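Local coordinates for protein manganese-containing pseudocatalase (Thermus thermophilus, PDB 2V8T) that probably works as a catalase, breaking down hydrogen peroxide at a pair of manganese ions held in each subunit of a hexameric assembly, at residues T68-L71 with G72-E75; R235-P238 with E239-R242. All coordinates share one frame; numbering follows the deposited sequence. Where two conformers were deposited one is given.

Contact 1. Residues T68-L71 with G72-E75; sequences TEEL and GHIE. With MN (manganese (II) ion), chain C; MN (manganese (II) ion), chain D.
Glu70 OE1 binds the manganese of chain C at 2.1 Å, the same ion that His73 ND1 holds. Glu70 OE2 reaches the manganese of chain D, also at 2.1 Å. One carboxylate thus bridges both metals, and a glutamate suits the place because its two oxygens are spaced to span an ion pair. The chain bends at chi2 (-64°) to bring the carboxylate round to the metals, and its plane stands nearly perpendicular to that of the imidazole beside it. Water 1 is shared by the two ions; water 2 binds the first alone. OE1 and ND1 lie close together because both are ligands of that ion, and no hydrogen bond joins them.

Coordination through ND1 leaves NE2 of His73 as donor on the far side of the ring, where it makes a weak, bent bond (129°) to Glu69 OE2 at 2.9 Å. With CG anti to the backbone N (chi1 -178°) and the rest extended, Glu69 has the length to get there. Its OE2 also pairs with Arg184, and its OE1 accepts from His188, a ligand of the other manganese. Replacing Glu69 by an alanine would probably leave NE2 of His73 and of His188 without this carboxylate acceptor, and Arg184 without this anionic partner.

Beneath the side chains, Glu69 O lies over one face of the His73 ring, and Ile74 N bonds to Glu70 O at 3.0 Å. Glu36 completes the protein ligands of the first ion, Glu155 and His188 those of the second. The glutamate and histidine three residues apart on one helix form the Glu-X-X-His motif of ferritin-like four-helix bundles, here serving a dimanganese centre.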
loop_
_atom_site.group_PDB
_atom_site.type_symbol
_atom_site.label_atom_id
_atom_site.label_comp_id
_atom_site.label_asym_id
_atom_site.label_seq_id
_atom_site.Cartn_x
_atom_site.Cartn_y
_atom_site.Cartn_z
ATOM N N THR A 68 -11.864 -22.063 12.165
ATOM C CA THR A 68 -11.868 -23.216 11.267
ATOM C C THR A 68 -13.045 -23.163 10.303
ATOM O O THR A 68 -12.921 -23.471 9.127
ATOM C CB THR A 68 -11.852 -24.514 12.075
ATOM O OG1 THR A 68 -10.797 -24.438 13.019
ATOM C CG2 THR A 68 -11.640 -25.715 11.178
ATOM N N GLU A 69 -14.239 -22.795 10.820
ATOM C CA GLU A 69 -15.380 -22.658 9.933
ATOM C C GLU A 69 -15.084 -21.616 8.822
ATOM O O GLU A 69 -15.457 -21.810 7.660
ATOM C CB GLU A 69 -16.661 -22.256 10.691
ATOM C CG GLU A 69 -17.814 -22.187 9.708
ATOM C CD GLU A 69 -19.209 -21.975 10.265
ATOM O OE1 GLU A 69 -19.395 -21.874 11.506
ATOM O OE2 GLU A 69 -20.132 -21.871 9.404
ATOM N N GLU A 70 -14.441 -20.493 9.191
ATOM C CA GLU A 70 -14.202 -19.454 8.186
ATOM C C GLU A 70 -13.284 -19.928 7.077
ATOM O O GLU A 70 -13.360 -19.381 5.948
ATOM C CB GLU A 70 -13.641 -18.178 8.831
ATOM C CG GLU A 70 -14.444 -17.543 9.958
ATOM C CD GLU A 70 -15.830 -16.994 9.622
ATOM O OE1 GLU A 70 -16.368 -17.341 8.605
ATOM O OE2 GLU A 70 -16.391 -16.285 10.484
ATOM N N LEU A 71 -12.447 -20.941 7.285
ATOM C CA LEU A 71 -11.674 -21.515 6.171
ATOM C C LEU A 71 -12.603 -21.991 5.067
ATOM O O LEU A 71 -12.337 -21.821 3.872
ATOM C CB LEU A 71 -10.800 -22.696 6.653
ATOM C CG LEU A 71 -9.592 -22.338 7.497
ATOM C CD1 LEU A 71 -9.045 -23.598 8.186
ATOM C CD2 LEU A 71 -8.512 -21.701 6.646
ATOM N N GLY A 72 -13.674 -22.695 5.446
ATOM C CA GLY A 72 -14.624 -23.144 4.471
ATOM C C GLY A 72 -15.409 -22.031 3.848
ATOM O O GLY A 72 -15.987 -22.186 2.755
ATOM N N HIS A 73 -15.485 -20.871 4.512
ATOM C CA HIS A 73 -16.163 -19.730 3.911
ATOM C C HIS A 73 -15.315 -19.044 2.851
ATOM O O HIS A 73 -15.869 -18.638 1.824
ATOM C CB HIS A 73 -16.636 -18.749 4.960
ATOM C CG HIS A 73 -17.649 -19.291 5.873
ATOM N ND1 HIS A 73 -18.269 -18.494 6.818
ATOM C CD2 HIS A 73 -18.151 -20.566 5.982
ATOM C CE1 HIS A 73 -19.097 -19.302 7.478
ATOM N NE2 HIS A 73 -19.052 -20.553 6.996
ATOM N N ILE A 74 -14.000 -18.886 3.045
ATOM C CA ILE A 74 -13.206 -18.378 1.924
ATOM C C ILE A 74 -13.348 -19.321 0.747
ATOM O O ILE A 74 -13.421 -18.899 -0.413
ATOM C CB ILE A 74 -11.726 -18.040 2.259
ATOM C CG1 ILE A 74 -10.879 -19.214 2.691
ATOM C CG2 ILE A 74 -11.659 -16.905 3.271
ATOM C CD1 ILE A 74 -9.363 -18.941 2.580
ATOM N N GLU A 75 -13.379 -20.635 1.020
ATOM C CA GLU A 75 -13.543 -21.636 -0.040
ATOM C C GLU A 75 -14.865 -21.437 -0.779
ATOM O O GLU A 75 -14.933 -21.479 -2.004
ATOM C CB GLU A 75 -13.446 -23.024 0.617
ATOM C CG GLU A 75 -13.530 -24.143 -0.379
ATOM C CD GLU A 75 -13.565 -25.535 0.261
ATOM O OE1 GLU A 75 -13.859 -25.622 1.511
ATOM O OE2 GLU A 75 -13.325 -26.503 -0.493
HETATM MN MN MN C . -17.857 -16.398 7.386
HETATM MN MN MN D . -18.297 -15.361 10.495
HETATM O O HOH W 1 -17.339 -14.811 8.615
HETATM O O HOH W 2 -19.893 -15.691 6.800
#

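Contact 2. Residues R235-P238 with E239-R242; sequences RFSP and EDYR
Arg235 NH1 gives a straight hydrogen bond to Asp240 O at 2.8 Å, and NH2 of the same guanidinium reaches Pro238 O at 3.1 Å. Both acceptors lie in the guanidinium plane, although NH2 approaches Pro238 O from above its carbonyl plane. A bend at chi3 (70°) turns the group into the curve of the loop, and NH2 also forms a salt bridge with Asp263. Arginine suits this place because its fan of N-H groups can serve several carbonyls at once.

Ser237 OG accepts from Asp240 N at 2.9 Å and more weakly from Glu239 N. Water 3 joins the same OG to Glu239 N and, in the conformer given, Asp240 OD2. Arg4 O of the second subunit also bonds to this hydroxyl; Asp6 of that subunit bonds through its backbone N to OD2 of this Asp240 conformer and through OD1 to Tyr241 OH.

Farther out, the Arg242 guanidinium stacks on that of Arg235, with centres 3.8 Å apart and planes at 24°. In the Glu239 conformer given, Arg242 NH2 forms a salt bridge with Glu239 OE1 at 2.9 Å, meeting the oxygen from above the carboxylate plane. Asp240 CB sits over the centre of the Tyr241 ring.

That the two guanidinium groups lie face to face is probably made tolerable by their acidic partners, Asp263 for Arg235 and, in that conformer, Glu239 for Arg242.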
loop_
_atom_site.group_PDB
_atom_site.type_symbol
_atom_site.label_atom_id
_atom_site.label_comp_id
_atom_site.label_asym_id
_atom_site.label_seq_id
_atom_site.Cartn_x
_atom_site.Cartn_y
_atom_site.Cartn_z
ATOM N N ARG A 235 -18.863 -28.310 15.406
ATOM C CA ARG A 235 -17.543 -28.537 15.977
ATOM C C ARG A 235 -16.662 -29.112 14.872
ATOM O O ARG A 235 -16.738 -30.320 14.554
ATOM C CB ARG A 235 -17.635 -29.468 17.191
ATOM C CG ARG A 235 -16.318 -29.618 17.914
ATOM C CD ARG A 235 -16.410 -30.566 19.133
ATOM N NE ARG A 235 -16.604 -31.962 18.755
ATOM C CZ ARG A 235 -15.599 -32.795 18.399
ATOM N NH1 ARG A 235 -14.345 -32.447 18.556
ATOM N NH2 ARG A 235 -15.893 -33.996 17.912
ATOM N N PHE A 236 -15.839 -28.262 14.253
ATOM C CA PHE A 236 -15.024 -28.622 13.107
ATOM C C PHE A 236 -13.675 -29.218 13.589
ATOM O O PHE A 236 -12.610 -28.681 13.338
ATOM C CB PHE A 236 -14.761 -27.408 12.213
ATOM C CG PHE A 236 -15.936 -26.981 11.367
ATOM C CD1 PHE A 236 -16.105 -27.540 10.099
ATOM C CD2 PHE A 236 -16.833 -25.982 11.760
ATOM C CE1 PHE A 236 -17.138 -27.136 9.258
ATOM C CE2 PHE A 236 -17.855 -25.599 10.922
ATOM C CZ PHE A 236 -18.013 -26.145 9.681
ATOM N N SER A 237 -13.743 -30.349 14.269
ATOM C CA SER A 237 -12.550 -30.979 14.837
ATOM C C SER A 237 -12.812 -32.447 15.124
ATOM O O SER A 237 -13.905 -32.763 15.614
ATOM C CB SER A 237 -12.192 -30.316 16.170
ATOM O OG SER A 237 -11.096 -30.950 16.802
ATOM N N PRO A 238 -11.824 -33.323 14.960
ATOM C CA PRO A 238 -12.023 -34.724 15.393
ATOM C C PRO A 238 -12.352 -34.838 16.899
ATOM O O PRO A 238 -13.311 -35.534 17.276
ATOM C CB PRO A 238 -10.733 -35.428 15.009
ATOM C CG PRO A 238 -10.179 -34.579 13.846
ATOM C CD PRO A 238 -10.539 -33.146 14.230
ATOM N N GLU A 239 -11.565 -34.203 17.730
ATOM C CA GLU A 239 -11.629 -34.485 19.180
ATOM C C GLU A 239 -11.550 -33.255 20.062
ATOM O O GLU A 239 -11.774 -33.353 21.265
ATOM C CB GLU A 239 -10.435 -35.329 19.659
ATOM C CG GLU A 239 -10.505 -36.777 19.284
ATOM C CD GLU A 239 -11.662 -37.564 19.880
ATOM O OE1 GLU A 239 -12.354 -37.075 20.775
ATOM O OE2 GLU A 239 -11.845 -38.709 19.401
ATOM N N ASP A 240 -11.188 -32.094 19.512
ATOM C CA ASP A 240 -10.939 -30.890 20.311
ATOM C C ASP A 240 -12.145 -29.967 20.332
ATOM O O ASP A 240 -13.128 -30.141 19.600
ATOM C CB ASP A 240 -9.701 -30.203 19.767
ATOM C CG ASP A 240 -8.460 -30.979 20.111
ATOM O OD1 ASP A 240 -8.174 -31.021 21.343
ATOM O OD2 ASP A 240 -7.713 -31.410 19.187
ATOM N N TYR A 241 -12.055 -28.992 21.216
ATOM C CA TYR A 241 -13.044 -27.927 21.286
ATOM C C TYR A 241 -14.420 -28.441 21.664
ATOM O O TYR A 241 -15.439 -28.078 21.091
ATOM C CB TYR A 241 -13.092 -27.059 19.991
ATOM C CG TYR A 241 -11.722 -26.743 19.463
ATOM C CD1 TYR A 241 -10.710 -26.184 20.247
ATOM C CD2 TYR A 241 -11.368 -27.113 18.178
ATOM C CE1 TYR A 241 -9.426 -25.977 19.760
ATOM C CE2 TYR A 241 -10.085 -26.911 17.685
ATOM C CZ TYR A 241 -9.102 -26.357 18.492
ATOM O OH TYR A 241 -7.840 -26.174 17.958
ATOM N N ARG A 242 -14.426 -29.287 22.703
ATOM C CA ARG A 242 -15.618 -29.947 23.174
ATOM C C ARG A 242 -16.433 -29.123 24.186
ATOM O O ARG A 242 -17.492 -29.631 24.631
ATOM C CB ARG A 242 -15.301 -31.317 23.711
ATOM C CG ARG A 242 -14.896 -32.309 22.581
ATOM C CD ARG A 242 -14.679 -33.672 23.131
ATOM N NE ARG A 242 -14.472 -34.680 22.086
ATOM C CZ ARG A 242 -15.429 -35.237 21.328
ATOM N NH1 ARG A 242 -16.680 -34.875 21.416
ATOM N NH2 ARG A 242 -15.124 -36.175 20.434
HETATM O O HOH W 3 -8.887 -33.187 17.199
HETATM O O HOH W 4 -13.044 -38.321 16.340
#

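Contact 1 comes first along the chain, within helix 57-85 and near the middle of the subunit; contact 2 follows much later, in the loop between the parallel strands 232-235 and 260-263. Their centres are about 15 Å apart, yet they touch through Phe236, whose CE2 lies 3.6 Å from Glu69 CB and whose CB lies 3.7 Å from Thr68 CG2. The aromatic ring thus packs the loop against the helix that carries two manganese ligands. Tyr241 rests on the same helix at Asp61 and Ala64; Asp61 and Ser237 are predicted calcium ligands. Both contacts also meet the second subunit, so metal-bearing helix and loop adjoin one interface.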